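Local coordinates for protein Sqt1 (Chaetomium thermophilum, PDB 4ZOY) that probably acts as a dedicated WD40-repeat chaperone in ribosome biogenesis, capturing a nascent ribosomal protein while it is still being translated, at residues P375-N387 with G456-R468. Sequence-based numbering, arbitrary orientation.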
loop_
_atom_site.group_PDB
_atom_site.type_symbol
_atom_site.label_atom_id
_atom_site.label_comp_id
_atom_site.label_asym_id
_atom_site.label_seq_id
_atom_site.Cartn_x
_atom_site.Cartn_y
_atom_site.Cartn_z
ATOM N N PRO A 375 -14.704 7.572 -3.692
ATOM C CA PRO A 375 -13.249 7.578 -3.461
ATOM C C PRO A 375 -12.444 6.540 -4.238
ATOM O O PRO A 375 -12.801 5.362 -4.306
ATOM C CB PRO A 375 -13.142 7.295 -1.964
ATOM C CG PRO A 375 -14.356 7.950 -1.402
ATOM C CD PRO A 375 -15.451 7.796 -2.440
ATOM N N VAL A 376 -11.355 6.997 -4.844
ATOM C CA VAL A 376 -10.346 6.098 -5.371
ATOM C C VAL A 376 -9.471 5.706 -4.195
ATOM O O VAL A 376 -8.797 6.548 -3.602
ATOM C CB VAL A 376 -9.493 6.748 -6.469
ATOM C CG1 VAL A 376 -8.520 5.729 -7.055
ATOM C CG2 VAL A 376 -10.370 7.319 -7.565
ATOM N N VAL A 377 -9.508 4.434 -3.841
ATOM C CA VAL A 377 -8.885 3.942 -2.625
ATOM C C VAL A 377 -7.412 3.583 -2.832
ATOM O O VAL A 377 -6.554 3.850 -1.970
ATOM C CB VAL A 377 -9.668 2.726 -2.100
ATOM C CG1 VAL A 377 -8.929 2.035 -0.966
ATOM C CG2 VAL A 377 -11.078 3.168 -1.655
ATOM N N LYS A 378 -7.115 2.968 -3.972
ATOM C CA LYS A 378 -5.765 2.507 -4.257
ATOM C C LYS A 378 -5.487 2.532 -5.737
ATOM O O LYS A 378 -6.335 2.145 -6.535
ATOM C CB LYS A 378 -5.572 1.084 -3.716
ATOM C CG LYS A 378 -4.191 0.495 -4.006
ATOM C CD LYS A 378 -4.022 -0.870 -3.354
ATOM C CE LYS A 378 -2.729 -1.540 -3.797
ATOM N NZ LYS A 378 -2.382 -2.701 -2.925
ATOM N N VAL A 379 -4.288 2.982 -6.094
ATOM C CA VAL A 379 -3.764 2.830 -7.445
ATOM C C VAL A 379 -2.418 2.132 -7.348
ATOM O O VAL A 379 -1.642 2.355 -6.400
ATOM C CB VAL A 379 -3.611 4.177 -8.189
ATOM C CG1 VAL A 379 -4.944 4.895 -8.289
ATOM C CG2 VAL A 379 -2.552 5.095 -7.521
ATOM N N GLU A 380 -2.135 1.271 -8.319
ATOM C CA GLU A 380 -0.886 0.498 -8.293
ATOM C C GLU A 380 -0.515 0.045 -9.692
ATOM O O GLU A 380 -1.349 -0.535 -10.401
ATOM C CB GLU A 380 -1.012 -0.712 -7.363
ATOM C CG GLU A 380 0.292 -1.498 -7.213
ATOM C CD GLU A 380 0.095 -2.766 -6.413
ATOM O OE1 GLU A 380 0.103 -2.706 -5.159
ATOM O OE2 GLU A 380 -0.076 -3.826 -7.037
ATOM N N PHE A 381 0.727 0.313 -10.100
ATOM C CA PHE A 381 1.180 -0.103 -11.423
ATOM C C PHE A 381 1.428 -1.591 -11.487
ATOM O O PHE A 381 1.930 -2.196 -10.534
ATOM C CB PHE A 381 2.460 0.639 -11.816
ATOM C CG PHE A 381 2.228 2.058 -12.209
ATOM C CD1 PHE A 381 1.949 2.389 -13.524
ATOM C CD2 PHE A 381 2.279 3.072 -11.260
ATOM C CE1 PHE A 381 1.723 3.715 -13.899
ATOM C CE2 PHE A 381 2.053 4.392 -11.625
ATOM C CZ PHE A 381 1.774 4.717 -12.940
ATOM N N VAL A 382 1.075 -2.176 -12.626
ATOM C CA VAL A 382 1.444 -3.556 -12.922
ATOM C C VAL A 382 2.957 -3.618 -13.154
ATOM O O VAL A 382 3.492 -2.897 -13.997
ATOM C CB VAL A 382 0.698 -4.093 -14.159
ATOM C CG1 VAL A 382 1.107 -5.538 -14.437
ATOM C CG2 VAL A 382 -0.807 -3.981 -13.960
ATOM N N LYS A 383 3.624 -4.491 -12.413
ATOM C CA LYS A 383 5.090 -4.542 -12.449
ATOM C C LYS A 383 5.626 -5.153 -13.733
ATOM O O LYS A 383 6.577 -4.635 -14.330
ATOM C CB LYS A 383 5.610 -5.315 -11.238
ATOM C CG LYS A 383 5.324 -4.591 -9.927
ATOM C CD LYS A 383 6.235 -5.045 -8.795
ATOM C CE LYS A 383 5.624 -6.182 -8.007
ATOM N NZ LYS A 383 6.456 -6.510 -6.808
ATOM N N SER A 384 5.016 -6.248 -14.163
ATOM C CA SER A 384 5.503 -6.968 -15.332
ATOM C C SER A 384 4.346 -7.416 -16.200
ATOM O O SER A 384 4.004 -8.594 -16.198
ATOM C CB SER A 384 6.330 -8.175 -14.906
ATOM O OG SER A 384 7.424 -7.787 -14.095
ATOM N N PRO A 385 3.728 -6.482 -16.929
ATOM C CA PRO A 385 2.570 -6.878 -17.741
ATOM C C PRO A 385 2.949 -7.906 -18.798
ATOM O O PRO A 385 4.093 -7.912 -19.270
ATOM C CB PRO A 385 2.117 -5.566 -18.388
ATOM C CG PRO A 385 3.267 -4.655 -18.275
ATOM C CD PRO A 385 4.056 -5.056 -17.080
ATOM N N PRO A 386 2.007 -8.792 -19.146
ATOM C CA PRO A 386 2.251 -9.813 -20.173
ATOM C C PRO A 386 2.761 -9.200 -21.463
ATOM O O PRO A 386 3.653 -9.772 -22.087
ATOM C CB PRO A 386 0.878 -10.452 -20.359
ATOM C CG PRO A 386 0.256 -10.344 -18.974
ATOM C CD PRO A 386 0.724 -9.002 -18.447
ATOM N N ASN A 387 2.231 -8.047 -21.845
ATOM C CA ASN A 387 2.773 -7.337 -22.990
ATOM C C ASN A 387 3.906 -6.447 -22.505
ATOM O O ASN A 387 3.675 -5.386 -21.919
ATOM C CB ASN A 387 1.676 -6.552 -23.693
ATOM C CG ASN A 387 0.651 -7.466 -24.376
ATOM O OD1 ASN A 387 0.981 -8.567 -24.839
ATOM N ND2 ASN A 387 -0.601 -7.017 -24.425
ATOM N N GLY A 456 -17.862 -1.353 -1.448
ATOM C CA GLY A 456 -16.667 -0.572 -1.759
ATOM C C GLY A 456 -15.431 -1.460 -1.698
ATOM O O GLY A 456 -15.311 -2.321 -0.819
ATOM N N VAL A 457 -14.496 -1.248 -2.628
ATOM C CA VAL A 457 -13.270 -2.045 -2.629
ATOM C C VAL A 457 -12.190 -1.349 -1.813
ATOM O O VAL A 457 -11.791 -0.234 -2.145
ATOM C CB VAL A 457 -12.744 -2.290 -4.047
ATOM C CG1 VAL A 457 -11.597 -3.288 -4.014
ATOM C CG2 VAL A 457 -13.879 -2.780 -4.954
ATOM N N LEU A 458 -11.758 -2.004 -0.737
ATOM C CA LEU A 458 -10.819 -1.395 0.217
ATOM C C LEU A 458 -9.353 -1.694 -0.091
ATOM O O LEU A 458 -8.469 -1.042 0.449
ATOM C CB LEU A 458 -11.143 -1.854 1.644
ATOM C CG LEU A 458 -12.542 -1.474 2.138
ATOM C CD1 LEU A 458 -12.788 -2.024 3.538
ATOM C CD2 LEU A 458 -12.767 0.043 2.097
ATOM N N GLY A 459 -9.092 -2.675 -0.947
ATOM C CA GLY A 459 -7.718 -3.008 -1.277
ATOM C C GLY A 459 -7.667 -4.110 -2.304
ATOM O O GLY A 459 -8.698 -4.719 -2.639
ATOM N N PHE A 460 -6.472 -4.358 -2.829
ATOM C CA PHE A 460 -6.247 -5.470 -3.731
ATOM C C PHE A 460 -4.765 -5.809 -3.813
ATOM O O PHE A 460 -3.901 -5.002 -3.460
ATOM C CB PHE A 460 -6.794 -5.181 -5.145
ATOM C CG PHE A 460 -6.095 -4.058 -5.860
ATOM C CD1 PHE A 460 -4.959 -4.309 -6.615
ATOM C CD2 PHE A 460 -6.581 -2.766 -5.789
ATOM C CE1 PHE A 460 -4.295 -3.280 -7.272
ATOM C CE2 PHE A 460 -5.934 -1.732 -6.445
ATOM C CZ PHE A 460 -4.788 -1.995 -7.188
ATOM N N VAL A 461 -4.495 -7.026 -4.258
ATOM C CA VAL A 461 -3.172 -7.393 -4.750
ATOM C C VAL A 461 -3.316 -7.949 -6.159
ATOM O O VAL A 461 -4.391 -8.414 -6.547
ATOM C CB VAL A 461 -2.483 -8.431 -3.846
ATOM C CG1 VAL A 461 -2.185 -7.843 -2.463
ATOM C CG2 VAL A 461 -3.337 -9.704 -3.719
ATOM N N GLN A 462 -2.238 -7.911 -6.937
ATOM C CA GLN A 462 -2.322 -8.324 -8.332
ATOM C C GLN A 462 -1.075 -9.061 -8.808
ATOM O O GLN A 462 -0.888 -9.236 -10.015
ATOM C CB GLN A 462 -2.579 -7.116 -9.235
ATOM C CG GLN A 462 -1.481 -6.043 -9.190
ATOM C CD GLN A 462 -1.791 -4.846 -10.066
ATOM O OE1 GLN A 462 -2.555 -4.940 -11.033
ATOM N NE2 GLN A 462 -1.205 -3.701 -9.731
ATOM N N GLY A 463 -0.236 -9.490 -7.877
ATOM C CA GLY A 463 0.946 -10.265 -8.237
ATOM C C GLY A 463 1.928 -9.470 -9.068
ATOM O O GLY A 463 1.845 -8.260 -9.144
ATOM N N GLU A 464 2.857 -10.161 -9.711
ATOM C CA GLU A 464 3.843 -9.488 -10.550
ATOM C C GLU A 464 3.282 -9.088 -11.910
ATOM O O GLU A 464 3.638 -8.042 -12.451
ATOM C CB GLU A 464 5.065 -10.387 -10.747
ATOM C CG GLU A 464 5.928 -10.538 -9.507
ATOM C CD GLU A 464 6.707 -9.282 -9.192
ATOM O OE1 GLU A 464 6.991 -8.509 -10.132
ATOM O OE2 GLU A 464 7.025 -9.061 -8.004
ATOM N N THR A 465 2.389 -9.906 -12.454
ATOM C CA THR A 465 1.944 -9.709 -13.829
ATOM C C THR A 465 0.604 -9.023 -13.972
ATOM O O THR A 465 0.213 -8.672 -15.075
ATOM C CB THR A 465 1.831 -11.040 -14.579
ATOM O OG1 THR A 465 0.817 -11.841 -13.958
ATOM C CG2 THR A 465 3.170 -11.790 -14.573
ATOM N N GLY A 466 -0.121 -8.859 -12.868
ATOM C CA GLY A 466 -1.444 -8.261 -12.938
ATOM C C GLY A 466 -2.544 -9.169 -13.465
ATOM O O GLY A 466 -3.677 -8.735 -13.642
ATOM N N GLU A 467 -2.218 -10.435 -13.720
ATOM C CA GLU A 467 -3.169 -11.324 -14.380
ATOM C C GLU A 467 -4.236 -11.871 -13.447
ATOM O O GLU A 467 -5.326 -12.215 -13.896
ATOM C CB GLU A 467 -2.425 -12.477 -15.054
ATOM C CG GLU A 467 -1.769 -12.074 -16.379
ATOM C CD GLU A 467 -2.790 -11.668 -17.430
ATOM O OE1 GLU A 467 -3.611 -12.525 -17.827
ATOM O OE2 GLU A 467 -2.787 -10.494 -17.859
ATOM N N ARG A 468 -3.924 -11.933 -12.158
ATOM C CA ARG A 468 -4.900 -12.335 -11.161
ATOM C C ARG A 468 -4.960 -11.282 -10.081
ATOM O O ARG A 468 -3.945 -10.941 -9.473
ATOM C CB ARG A 468 -4.554 -13.697 -10.563
ATOM C CG ARG A 468 -4.914 -14.840 -11.487
ATOM C CD ARG A 468 -5.432 -16.042 -10.724
ATOM N NE ARG A 468 -6.118 -16.973 -11.614
ATOM C CZ ARG A 468 -6.559 -18.172 -11.246
ATOM N NH1 ARG A 468 -6.383 -18.592 -10.000
ATOM N NH2 ARG A 468 -7.177 -18.952 -12.126
HETATM O O HOH W 1 -4.572 -3.064 -0.948
HETATM O O HOH W 2 -0.194 -6.222 -5.819
HETATM O O HOH W 3 2.019 -5.881 -10.458
#
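K378 lies across the ring of F460 where the innermost strands of two neighbouring WD40 propeller blades, 376-381 and 457-461, run side by side, 14° from parallel and with no backbone ladder between them. From CB, which meets F460 CE2 at 3.9 Å, the lysine runs fully extended: CG also touches CE2, CD sits over one ring face toward its rim in a CH-pi contact, CE lies between F460 CZ and F460 O, and NZ ends above the ring as a cation-pi partner, 4.7 Å from its centroid. NZ also donates to F460 O at 2.8 Å, makes a weak, salt-bridging bond to E380 OE1, and reaches a water that F460 N shares. F460 CG stands between its backbone N and carbonyl carbon (chi1 65°), a rotamer that brings the ring under the lysine.

Beyond the ring, one amide nitrogen ties two acceptors of E380. Q462 NE2 donates to E380 OE2 at 2.9 Å, on the anti side and somewhat out of the carboxylate plane, and to E380 O at 3.2 Å, from above the carbonyl plane; both acceptors lie near the amide plane. Q462 OE1 bonds to T396 OG1 on strand 394-399, the neighbour of 376-381 in its own blade, and rests against V382 CG2, so the amide is fixed at both ends. A leucine in place of Q462 would probably leave E380 OE2 and E380 O without this donor and T396 OG1 without this acceptor.

Past the strands the loops close up: S384 N donates to E464 O at 2.8 Å, K383 NZ makes a salt bridge to E464 OE2, and V382 CG1 packs against T465 O. The two blades are thus joined mainly through side chains, with one loop-to-loop backbone bond and bridging waters, lysine and glutamate charges probably offsetting one another along the seam.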